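PDB 2G0D: nisin biosynthesis protein NisC from Lactococcus lactis subsp. lactis, which cyclises the dehydrated nisin precursor, closing the thioether (lanthionine) rings of this lantibiotic with the help of a bound zinc ion. Local coordinates for residues E184-M187 with E191-M194; G207-G212 with F237-F242; L251-D254 with D259-K262; V257-E260 with V266-E269. One frame throughout, in Å; residues are numbered along the deposited sequence.

Contact 1. Residues E184-M187 with E191-M194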
# COMPACT_ATOMS: atom_id res chain seq x y z
N GLU A 184 12.95 -18.56 9.96
CA GLU A 184 14.24 -17.87 9.83
C GLU A 184 14.20 -16.65 8.91
O GLU A 184 15.02 -15.75 9.06
CB GLU A 184 15.31 -18.88 9.34
CG GLU A 184 15.14 -19.35 7.88
CD GLU A 184 15.53 -20.81 7.67
OE1 GLU A 184 14.69 -21.69 7.96
OE2 GLU A 184 16.67 -21.07 7.20
N ASN A 185 13.25 -16.65 7.97
CA ASN A 185 13.13 -15.60 6.95
C ASN A 185 11.97 -14.63 7.27
O ASN A 185 11.52 -13.88 6.41
CB ASN A 185 12.95 -16.23 5.54
CG ASN A 185 14.21 -17.01 5.05
OD1 ASN A 185 15.33 -16.51 5.09
ND2 ASN A 185 13.99 -18.22 4.56
N GLN A 186 11.49 -14.67 8.51
CA GLN A 186 10.48 -13.70 8.98
C GLN A 186 11.18 -12.36 9.13
O GLN A 186 12.40 -12.31 9.32
CB GLN A 186 9.84 -14.15 10.30
CG GLN A 186 8.97 -15.42 10.25
CD GLN A 186 7.62 -15.24 9.55
OE1 GLN A 186 7.05 -14.14 9.52
NE2 GLN A 186 7.09 -16.33 9.00
N MET A 187 10.41 -11.27 9.02
CA MET A 187 10.99 -9.91 8.95
C MET A 187 11.63 -9.42 10.26
O MET A 187 12.46 -8.50 10.26
CB MET A 187 9.93 -8.92 8.50
CG MET A 187 9.52 -9.10 7.05
SD MET A 187 8.25 -7.93 6.55
CE MET A 187 6.81 -8.68 7.29
N GLU A 191 8.29 -12.04 15.12
CA GLU A 191 7.61 -12.86 14.12
C GLU A 191 8.26 -14.25 13.93
O GLU A 191 7.55 -15.24 13.74
CB GLU A 191 7.54 -12.11 12.79
CG GLU A 191 6.96 -10.70 12.91
CD GLU A 191 7.02 -9.94 11.61
OE1 GLU A 191 8.00 -9.20 11.38
OE2 GLU A 191 6.10 -10.12 10.79
N SER A 192 9.59 -14.32 13.98
CA SER A 192 10.35 -15.58 14.00
C SER A 192 9.91 -16.49 15.16
O SER A 192 9.79 -17.71 15.00
CB SER A 192 11.86 -15.32 14.14
OG SER A 192 12.47 -15.06 12.89
N GLU A 193 9.68 -15.88 16.32
CA GLU A 193 9.25 -16.60 17.51
C GLU A 193 7.75 -16.85 17.50
O GLU A 193 7.30 -17.90 17.97
CB GLU A 193 9.68 -15.85 18.78
CG GLU A 193 11.15 -16.05 19.14
CD GLU A 193 11.75 -14.93 19.99
OE1 GLU A 193 10.99 -14.12 20.57
OE2 GLU A 193 12.99 -14.87 20.09
N MET A 194 6.97 -15.91 16.96
CA MET A 194 5.54 -16.14 16.75
C MET A 194 5.32 -17.30 15.77
O MET A 194 4.34 -18.04 15.88
CB MET A 194 4.81 -14.88 16.25
CG MET A 194 3.30 -15.04 16.07
SD MET A 194 2.47 -13.51 15.54
CE MET A 194 0.79 -14.09 15.22
O HOH W 1 7.31 -11.61 8.84

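Contact 2. Residues G207-G212 with F237-F242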
# COMPACT_ATOMS: atom_id res chain seq x y z
N GLY A 207 1.76 -9.83 2.58
CA GLY A 207 1.31 -11.19 2.33
C GLY A 207 0.48 -11.34 1.07
O GLY A 207 0.63 -10.57 0.11
N LEU A 208 -0.40 -12.34 1.11
CA LEU A 208 -1.05 -12.92 -0.07
C LEU A 208 -2.10 -12.01 -0.71
O LEU A 208 -2.22 -11.96 -1.95
CB LEU A 208 -1.67 -14.29 0.30
CG LEU A 208 -1.98 -15.34 -0.78
CD1 LEU A 208 -0.71 -15.98 -1.39
CD2 LEU A 208 -2.92 -16.40 -0.26
N ALA A 209 -2.84 -11.29 0.11
CA ALA A 209 -3.86 -10.35 -0.36
C ALA A 209 -3.26 -9.30 -1.27
O ALA A 209 -3.88 -8.89 -2.26
CB ALA A 209 -4.56 -9.68 0.81
N GLY A 210 -2.06 -8.84 -0.92
CA GLY A 210 -1.37 -7.78 -1.64
C GLY A 210 -0.95 -8.24 -3.02
O GLY A 210 -1.10 -7.48 -3.99
N VAL A 211 -0.44 -9.48 -3.13
CA VAL A 211 -0.17 -10.07 -4.43
C VAL A 211 -1.45 -10.18 -5.23
O VAL A 211 -1.47 -9.79 -6.38
CB VAL A 211 0.49 -11.47 -4.35
N GLY A 212 -2.50 -10.71 -4.61
CA GLY A 212 -3.82 -10.81 -5.24
C GLY A 212 -4.34 -9.49 -5.79
O GLY A 212 -4.75 -9.43 -6.95
N PHE A 237 -9.46 -18.20 -3.37
CA PHE A 237 -9.85 -19.53 -2.87
C PHE A 237 -9.21 -19.83 -1.49
O PHE A 237 -9.86 -20.42 -0.61
CB PHE A 237 -9.48 -20.61 -3.90
CG PHE A 237 -9.83 -22.03 -3.49
CD1 PHE A 237 -10.97 -22.65 -3.99
CD2 PHE A 237 -8.99 -22.76 -2.65
CE1 PHE A 237 -11.28 -23.99 -3.65
CE2 PHE A 237 -9.30 -24.09 -2.29
CZ PHE A 237 -10.44 -24.70 -2.79
N ILE A 238 -7.96 -19.40 -1.31
CA ILE A 238 -7.26 -19.58 -0.03
C ILE A 238 -7.86 -18.69 1.07
O ILE A 238 -7.98 -19.11 2.21
CB ILE A 238 -5.72 -19.39 -0.13
CG1 ILE A 238 -5.09 -20.49 -1.00
CG2 ILE A 238 -5.07 -19.38 1.26
CD1 ILE A 238 -3.66 -20.21 -1.42
N TYR A 239 -8.24 -17.46 0.72
CA TYR A 239 -8.97 -16.62 1.66
C TYR A 239 -10.31 -17.24 2.05
O TYR A 239 -10.65 -17.29 3.24
CB TYR A 239 -9.08 -15.16 1.18
CG TYR A 239 -7.83 -14.41 1.54
CD1 TYR A 239 -7.69 -13.78 2.79
CD2 TYR A 239 -6.74 -14.39 0.66
CE1 TYR A 239 -6.50 -13.14 3.14
CE2 TYR A 239 -5.56 -13.75 0.99
CZ TYR A 239 -5.45 -13.12 2.23
OH TYR A 239 -4.27 -12.50 2.52
N GLU A 240 -11.04 -17.74 1.06
CA GLU A 240 -12.34 -18.36 1.30
C GLU A 240 -12.20 -19.58 2.20
O GLU A 240 -13.06 -19.82 3.06
CB GLU A 240 -13.04 -18.75 -0.02
CG GLU A 240 -13.66 -17.58 -0.81
CD GLU A 240 -14.81 -16.91 -0.05
OE1 GLU A 240 -15.99 -17.28 -0.26
OE2 GLU A 240 -14.53 -16.01 0.78
N LYS A 241 -11.13 -20.35 2.01
CA LYS A 241 -10.97 -21.60 2.75
C LYS A 241 -10.62 -21.34 4.22
O LYS A 241 -11.17 -21.98 5.11
CB LYS A 241 -9.91 -22.52 2.12
CG LYS A 241 -10.16 -24.03 2.36
CD LYS A 241 -11.18 -24.58 1.33
CE LYS A 241 -11.32 -26.10 1.36
NZ LYS A 241 -12.11 -26.59 2.55
N PHE A 242 -9.71 -20.41 4.46
CA PHE A 242 -9.18 -20.21 5.80
C PHE A 242 -9.87 -19.10 6.62
O PHE A 242 -9.47 -18.81 7.75
CB PHE A 242 -7.65 -20.07 5.77
CG PHE A 242 -6.93 -21.35 5.37
CD1 PHE A 242 -6.44 -21.52 4.08
CD2 PHE A 242 -6.76 -22.40 6.29
CE1 PHE A 242 -5.77 -22.71 3.71
CE2 PHE A 242 -6.12 -23.59 5.92
CZ PHE A 242 -5.62 -23.73 4.63

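Contact 3. Residues L251-D254 with D259-K262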
# COMPACT_ATOMS: atom_id res chain seq x y z
N LEU A 251 -13.12 -12.67 9.60
CA LEU A 251 -11.80 -12.53 10.24
C LEU A 251 -10.81 -13.57 9.72
O LEU A 251 -11.19 -14.66 9.32
CB LEU A 251 -11.90 -12.58 11.77
CG LEU A 251 -12.43 -11.31 12.45
CD1 LEU A 251 -12.83 -11.57 13.88
CD2 LEU A 251 -11.41 -10.11 12.36
N TRP A 252 -9.54 -13.18 9.68
CA TRP A 252 -8.46 -14.03 9.23
C TRP A 252 -7.28 -13.80 10.14
O TRP A 252 -7.00 -12.65 10.55
CB TRP A 252 -8.05 -13.64 7.79
CG TRP A 252 -8.98 -14.12 6.70
CD1 TRP A 252 -8.85 -15.26 5.97
CD2 TRP A 252 -10.15 -13.45 6.19
NE1 TRP A 252 -9.87 -15.36 5.05
CE2 TRP A 252 -10.68 -14.27 5.16
CE3 TRP A 252 -10.79 -12.24 6.49
CZ2 TRP A 252 -11.83 -13.92 4.43
CZ3 TRP A 252 -11.94 -11.89 5.77
CH2 TRP A 252 -12.46 -12.75 4.76
N LYS A 253 -6.57 -14.88 10.47
CA LYS A 253 -5.29 -14.77 11.16
C LYS A 253 -4.26 -14.12 10.23
O LYS A 253 -4.40 -14.16 9.00
CB LYS A 253 -4.78 -16.15 11.57
CG LYS A 253 -5.71 -16.93 12.48
CD LYS A 253 -5.34 -18.40 12.51
CE LYS A 253 -3.98 -18.65 13.13
NZ LYS A 253 -3.53 -20.04 12.80
N ASP A 254 -3.23 -13.53 10.83
CA ASP A 254 -2.17 -12.84 10.09
C ASP A 254 -1.35 -13.83 9.26
O ASP A 254 -0.78 -13.47 8.24
CB ASP A 254 -1.20 -12.14 11.05
CG ASP A 254 -1.74 -10.83 11.61
OD1 ASP A 254 -2.91 -10.47 11.37
OD2 ASP A 254 -0.95 -10.17 12.33
N ASP A 259 1.01 -26.98 8.68
CA ASP A 259 0.05 -28.03 9.03
C ASP A 259 -1.41 -27.62 8.77
O ASP A 259 -2.19 -28.42 8.24
CB ASP A 259 0.25 -28.53 10.48
CG ASP A 259 0.17 -27.42 11.53
OD1 ASP A 259 0.26 -26.22 11.17
OD2 ASP A 259 0.02 -27.75 12.73
N GLU A 260 -1.75 -26.38 9.14
CA GLU A 260 -3.07 -25.83 8.88
C GLU A 260 -3.38 -25.82 7.38
O GLU A 260 -4.49 -26.17 6.97
CB GLU A 260 -3.18 -24.41 9.45
CG GLU A 260 -2.94 -24.32 10.95
CD GLU A 260 -3.14 -22.93 11.49
OE1 GLU A 260 -2.44 -22.01 11.04
OE2 GLU A 260 -4.01 -22.76 12.38
N LEU A 261 -2.38 -25.43 6.59
CA LEU A 261 -2.48 -25.46 5.13
C LEU A 261 -2.68 -26.90 4.62
O LEU A 261 -3.53 -27.14 3.75
CB LEU A 261 -1.24 -24.82 4.49
CG LEU A 261 -1.05 -23.31 4.72
CD1 LEU A 261 0.36 -22.84 4.38
CD2 LEU A 261 -2.06 -22.54 3.91
N LYS A 262 -1.90 -27.84 5.16
CA LYS A 262 -2.02 -29.25 4.79
C LYS A 262 -3.40 -29.80 5.17
O LYS A 262 -4.03 -30.50 4.39
CB LYS A 262 -0.92 -30.09 5.45
CG LYS A 262 0.48 -29.85 4.88
CD LYS A 262 1.51 -30.86 5.43
CE LYS A 262 1.36 -32.25 4.82
NZ LYS A 262 2.43 -33.20 5.24

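Contact 4. Residues V257-E260 with V266-E269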
# COMPACT_ATOMS: atom_id res chain seq x y z
N VAL A 257 -0.01 -21.63 9.10
CA VAL A 257 1.16 -22.49 9.30
C VAL A 257 1.02 -23.77 8.48
O VAL A 257 -0.10 -24.19 8.17
CB VAL A 257 1.39 -22.76 10.81
CG1 VAL A 257 2.48 -23.78 11.04
CG2 VAL A 257 1.71 -21.45 11.55
N ALA A 258 2.16 -24.37 8.13
CA ALA A 258 2.24 -25.50 7.19
C ALA A 258 1.17 -26.56 7.42
O ALA A 258 0.50 -26.98 6.47
CB ALA A 258 3.64 -26.13 7.23
N ASP A 259 1.01 -26.98 8.68
CA ASP A 259 0.05 -28.03 9.03
C ASP A 259 -1.41 -27.62 8.77
O ASP A 259 -2.19 -28.42 8.24
CB ASP A 259 0.25 -28.53 10.48
CG ASP A 259 0.17 -27.42 11.53
OD1 ASP A 259 0.26 -26.22 11.17
OD2 ASP A 259 0.02 -27.75 12.73
N GLU A 260 -1.75 -26.38 9.14
CA GLU A 260 -3.07 -25.83 8.88
C GLU A 260 -3.38 -25.82 7.38
O GLU A 260 -4.49 -26.17 6.97
CB GLU A 260 -3.18 -24.41 9.45
CG GLU A 260 -2.94 -24.32 10.95
CD GLU A 260 -3.14 -22.93 11.49
OE1 GLU A 260 -2.44 -22.01 11.04
OE2 GLU A 260 -4.01 -22.76 12.38
N VAL A 266 -8.00 -23.97 9.75
CA VAL A 266 -7.30 -23.37 10.88
C VAL A 266 -7.23 -24.41 12.02
O VAL A 266 -8.20 -25.15 12.25
CB VAL A 266 -8.02 -22.08 11.38
CG1 VAL A 266 -7.31 -21.49 12.59
CG2 VAL A 266 -8.10 -21.05 10.27
N ILE A 267 -6.09 -24.47 12.70
CA ILE A 267 -5.91 -25.35 13.85
C ILE A 267 -5.72 -24.52 15.13
O ILE A 267 -6.45 -24.69 16.11
CB ILE A 267 -4.72 -26.35 13.67
CG1 ILE A 267 -4.82 -27.10 12.33
CG2 ILE A 267 -4.64 -27.33 14.85
CD1 ILE A 267 -3.61 -28.00 11.99
N ARG A 268 -4.72 -23.64 15.11
CA ARG A 268 -4.43 -22.81 16.27
C ARG A 268 -5.03 -21.43 16.04
O ARG A 268 -4.86 -20.83 14.98
CB ARG A 268 -2.92 -22.68 16.51
CG ARG A 268 -2.13 -24.00 16.57
CD ARG A 268 -2.61 -24.92 17.66
NE ARG A 268 -1.55 -25.75 18.23
CZ ARG A 268 -1.32 -27.03 17.94
NH1 ARG A 268 -2.08 -27.68 17.06
NH2 ARG A 268 -0.32 -27.67 18.54
N GLU A 269 -5.75 -20.95 17.05
CA GLU A 269 -6.28 -19.59 17.07
C GLU A 269 -5.14 -18.58 17.22
O GLU A 269 -4.09 -18.90 17.79
CB GLU A 269 -7.32 -19.41 18.19
CG GLU A 269 -6.75 -19.49 19.61
CD GLU A 269 -7.77 -19.13 20.68
OE1 GLU A 269 -8.95 -18.87 20.35
OE2 GLU A 269 -7.39 -19.10 21.87

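Contact 1. Residues E184-M187 with E191-M194
The amide of Gln186 and the carboxylate of Glu191 do not stack: their planes stand 65° apart and a water molecule is held between them. Near the amide, Gln186 OE1 has the methylene Glu191 CB 3.9 Å away; beside the carboxylate, Glu191 OE1 meets the aliphatic Met187 CB at 3.5 Å. The water ties the two groups together. It donates to Gln186 OE1 at 2.6 Å, donates more weakly to Glu191 OE2 at 2.7 Å, and accepts from Met187 N at 3.1 Å, so one solvent oxygen links a side-chain amide, a carboxylate and a backbone N-H that make no direct hydrogen bond across the contact. The Gln186 chain bends at its second torsion (chi2 -73°), which turns the amide oxygen to this water while the CB and CG methylenes lie along the helix backbone; Gln186 CB is 3.7 Å from Ser192 N. The other carboxylate oxygen, Glu191 OE1, is hydrogen-bonded to the hydroxyl of Ser188, the residue just ahead of the helix, which probably restrains rotation of the carboxylate. Ser192 OG reaches back to the carbonyl of Ser183. Around this polar centre, Met187 packs on Pro131, Pro132 and His206, its side chain about 10 Å from the zinc ion. The arrangement is that of a loop folding back over the first turn of the short helix it leads into, 189-194, one of the connecting elements between the longer helices of the LanC alpha-toroid.

Contact 2. Residues G207-G212 with F237-F242
The hydroxyl of Tyr239 has two backbone partners: it is hydrogen-bonded to the carbonyl oxygen of Met202, its stronger partner, and Ala209 N makes a weak bond to Tyr239 OH at 3.1 Å, bent to 122° at the hydrogen. That amide belongs to the first turn of helix 208-221, two residues after the N-cap Gly207, where a backbone N-H has no preceding turn to bond to. Aliphatic groups close in around the phenol. Ala209 CB lies 3.3 Å from Tyr239 OH, and Leu208 CD2 comes to 3.9 Å from Tyr239 CE2, the Leu208 and Tyr239 side chains sliding past each other in opposite directions. With CG of Leu208 opposite its backbone N (chi1 -159°), the same methyl also reaches Ile238, where Leu208 CD2 and Ile238 CG2 are 4.0 Å apart and the chains cross at about a right angle. The helix segments 208-212 and 237-242 run at 145° to each other, roughly antiparallel, with axes 11.4 Å apart, so the Tyr239 side chain spans the gap and reaches the backbone of helix 208-221. Beyond the pair, Tyr239 packs on Ile284, Leu287 and Tyr288 of helix 281-294 and meets Trp252 edge-to-face, wedged among the helices of the toroid.

Contact 3. Residues L251-D254 with D259-K262
Glu260 faces Lys253 across this contact, and the residue before it, Asp259, accepts the amide of Glu260 with its own side chain. In this bond Asp259 OD1 lies 2.9 Å from Glu260 N; the donor stands above the carboxylate plane, 51° out of it, and the bond is bent. Glu260 then runs extended beyond CG to form the salt bridge, with Lys253 NZ 2.8 Å from Glu260 OE2. The ammonium sits in front of the fork of the carboxylate, nearly on the prolongation of the CG-CD bond, and Glu260 OE1 is almost as near, 2.9 Å from Lys253 NZ. The two side chains arrive from opposite directions, the lysine bending at chi3 (65°) before its amine reaches the acid. The amine has a further acceptor, the carbonyl of Arg268, and Glu260 OE2 also receives the amides of Ile267 and Arg268. For a buried pair such as this, the mutual neutralisation and the surrounding dipoles probably keep both groups charged. Next in sequence, the backbone of Glu260 and Leu261 is packed by the ring of Phe242. The contact thus bridges the two ends of a short excursion of the chain. The loop 251-254 follows helix 226-242, with Trp252 NE1 bonded to Tyr239 O, and leads into strand 255-256, which pairs antiparallel with strand 200-201; helix 258-263 follows after Val257.

Contact 4. Residues V257-E260 with V266-E269
Glu260 and Ile267 meet where the start of helix 258-263 is closed by half of a capping box: Val257 is the N-cap, and its amide is taken by the side chain of Glu260 three residues on. This bond, from Val257 N to Glu260 OE1, is 3.1 Å long and nearly straight at 172°, using the anti lone pair. The other oxygen serves the returning loop. Glu260 OE2 accepts Ile267 N at 2.7 Å (164°) and Arg268 N at 3.0 Å, both on its anti side, with Arg268 N tilted further out of the carboxylate plane than Ile267 N. One carboxylate therefore satisfies three backbone amides. Glu260 OE2 and the carbonyl oxygen of Arg268 are both acceptors and lie close without bonding each other; the amine of Lys253 serves both and probably offsets their repulsion. Apolar groups flank the polar cluster: Glu260 CG lies 3.6 Å from Ile267 CG1, and Val266 CG1 comes within 3.5 Å of Glu260 OE2. Ile267 CG1 points opposite its carbonyl carbon (chi1 -52°), which lays the side chain along the helix turn, so that its terminal methyl CD1 ends 3.7 Å from Asp259 OD2.

How the contacts relate
Contacts 1, 2 and 3 follow in series along the chain, and contact 4 begins on the stretch where contact 3 ends. Contacts 3 and 4 share Asp259 and Glu260 on helix 258-263, their centres about 5 Å apart; together they join that helix to the loops before strand 255-256 and after the helix itself. Contact 2, about 10 Å from contact 3 between centres, links helices 208-221 and 226-242 and touches both later contacts through Phe242. Contact 1 lies about 16 Å from contacts 3 and 4 and about 20 Å from contact 2, centre to centre, touching none. The last three thus form a continuous patch connecting the toroid's helices with a peripheral excursion, whereas contact 1 shapes a separate loop.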